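Local coordinates for glutamate racemase (Bacillus anthracis, PDB 2DWU), which belongs to the Asp/Glu/hydantoin racemase family, enzymes built from two alpha/beta domains, each around a parallel sheet, at residues Ile222-Lys226 against Gly227-Asp231. Numbering follows the deposited sequence.
Sequences ILQHK and GILAD
Ile-228 N donates a nearly straight hydrogen bond to Leu-223 O (3.0 Å, N-H...O 173°), closing the last turn of helix 211-226, while Gly-227 N reaches Gln-224 O at 3.0 Å from above the carbonyl plane, in a more bent bond. Gly-227 turns the chain with a positive phi of 71°, which glycine, having no CB, adopts without strain. Beyond the turn, two branched aliphatic residues fold back on the helix. Ile-228 lies roughly at right angles to Leu-223, its CD1 resting on Leu-223 CD2 at 3.6 Å. With chi1 at 59°, its CG1 sits between backbone N and carbonyl carbon, which aims the longer branch at the leucine and at the CB of Lys-226. Leu-229 straddles Leu-223 and Gln-224: CD2 packs on Leu-223 CB at 3.8 Å, and CD1 meets the Gln-224 side chain at a slant, from CB and CG up to the amide carbon CD at 3.7 Å. Glutamine suits this boundary, since its methylenes cover the leucine methyl while OE1 accepts a hydrogen bond from Arg-105 of the second subunit. The exit is held further on, where Ile-228 O and Ala-230 N bond to Lys-71 and Glu-33. Positive-phi glycine, paired backbone bonds and apolar contact between Leu-223 and Ile-228 across the turn make this a Schellman motif, the C-cap from which the chain leaves for strand 238-241.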
loop_
_atom_site.group_PDB
_atom_site.type_symbol
_atom_site.label_atom_id
_atom_site.label_comp_id
_atom_site.label_asym_id
_atom_site.label_seq_id
_atom_site.Cartn_x
_atom_site.Cartn_y
_atom_site.Cartn_z
ATOM N N ILE B 222 -8.277 0.909 -3.925
ATOM C CA ILE B 222 -9.139 1.458 -4.947
ATOM C C ILE B 222 -10.582 1.010 -4.789
ATOM O O ILE B 222 -11.502 1.815 -4.932
ATOM C CB ILE B 222 -8.598 1.111 -6.351
ATOM C CG1 ILE B 222 -7.297 1.888 -6.595
ATOM C CG2 ILE B 222 -9.595 1.561 -7.443
ATOM C CD1 ILE B 222 -6.499 1.336 -7.791
ATOM N N LEU B 223 -10.809 -0.263 -4.485
ATOM C CA LEU B 223 -12.197 -0.707 -4.316
ATOM C C LEU B 223 -12.835 0.048 -3.150
ATOM O O LEU B 223 -13.989 0.452 -3.241
ATOM C CB LEU B 223 -12.272 -2.210 -4.029
ATOM C CG LEU B 223 -11.796 -3.172 -5.129
ATOM C CD1 LEU B 223 -11.850 -4.634 -4.595
ATOM C CD2 LEU B 223 -12.655 -2.986 -6.379
ATOM N N GLN B 224 -12.099 0.250 -2.060
ATOM C CA GLN B 224 -12.717 0.952 -0.941
ATOM C C GLN B 224 -12.925 2.433 -1.250
ATOM O O GLN B 224 -13.957 3.008 -0.883
ATOM C CB GLN B 224 -11.903 0.754 0.332
ATOM C CG GLN B 224 -12.599 1.336 1.577
ATOM C CD GLN B 224 -12.156 0.632 2.832
ATOM O OE1 GLN B 224 -11.008 0.215 2.947
ATOM N NE2 GLN B 224 -13.064 0.514 3.802
ATOM N N HIS B 225 -11.967 3.045 -1.943
ATOM C CA HIS B 225 -12.098 4.451 -2.324
ATOM C C HIS B 225 -13.364 4.649 -3.148
ATOM O O HIS B 225 -14.096 5.644 -2.973
ATOM C CB HIS B 225 -10.883 4.867 -3.159
ATOM C CG HIS B 225 -11.069 6.161 -3.883
ATOM N ND1 HIS B 225 -11.203 7.365 -3.231
ATOM C CD2 HIS B 225 -11.181 6.436 -5.207
ATOM C CE1 HIS B 225 -11.388 8.325 -4.115
ATOM N NE2 HIS B 225 -11.381 7.788 -5.322
ATOM N N LYS B 226 -13.615 3.704 -4.046
ATOM C CA LYS B 226 -14.777 3.751 -4.929
ATOM C C LYS B 226 -16.069 3.303 -4.251
ATOM O O LYS B 226 -17.145 3.454 -4.825
ATOM C CB LYS B 226 -14.522 2.888 -6.156
ATOM C CG LYS B 226 -13.256 3.255 -6.917
ATOM C CD LYS B 226 -13.569 4.142 -8.072
ATOM C CE LYS B 226 -14.419 3.396 -9.090
ATOM N NZ LYS B 226 -14.860 4.288 -10.182
ATOM N N GLY B 227 -15.969 2.762 -3.044
ATOM C CA GLY B 227 -17.156 2.310 -2.328
ATOM C C GLY B 227 -17.779 1.059 -2.927
ATOM O O GLY B 227 -19.010 0.883 -2.872
ATOM N N ILE B 228 -16.947 0.167 -3.463
ATOM C CA ILE B 228 -17.458 -1.040 -4.100
ATOM C C ILE B 228 -16.936 -2.365 -3.550
ATOM O O ILE B 228 -16.877 -3.363 -4.266
ATOM C CB ILE B 228 -17.232 -1.004 -5.632
ATOM C CG1 ILE B 228 -15.745 -0.869 -5.954
ATOM C CG2 ILE B 228 -17.996 0.185 -6.246
ATOM C CD1 ILE B 228 -15.403 -0.925 -7.443
ATOM N N LEU B 229 -16.558 -2.372 -2.281
ATOM C CA LEU B 229 -16.089 -3.603 -1.652
ATOM C C LEU B 229 -17.246 -4.597 -1.510
ATOM O O LEU B 229 -18.390 -4.198 -1.233
ATOM C CB LEU B 229 -15.544 -3.329 -0.243
ATOM C CG LEU B 229 -14.213 -2.593 -0.096
ATOM C CD1 LEU B 229 -14.031 -2.192 1.362
ATOM C CD2 LEU B 229 -13.072 -3.484 -0.554
ATOM N N ALA B 230 -16.950 -5.881 -1.701
ATOM C CA ALA B 230 -17.957 -6.930 -1.511
ATOM C C ALA B 230 -18.094 -7.201 -0.015
ATOM O O ALA B 230 -17.198 -6.853 0.772
ATOM C CB ALA B 230 -17.511 -8.201 -2.217
ATOM N N ASP B 231 -19.219 -7.804 0.384
ATOM C CA ASP B 231 -19.429 -8.161 1.781
ATOM C C ASP B 231 -19.674 -9.666 1.954
ATOM O O ASP B 231 -20.075 -10.118 3.014
ATOM C CB ASP B 231 -20.600 -7.361 2.374
ATOM C CG ASP B 231 -21.942 -7.720 1.757
ATOM O OD1 ASP B 231 -22.969 -7.272 2.315
ATOM O OD2 ASP B 231 -21.987 -8.424 0.724
#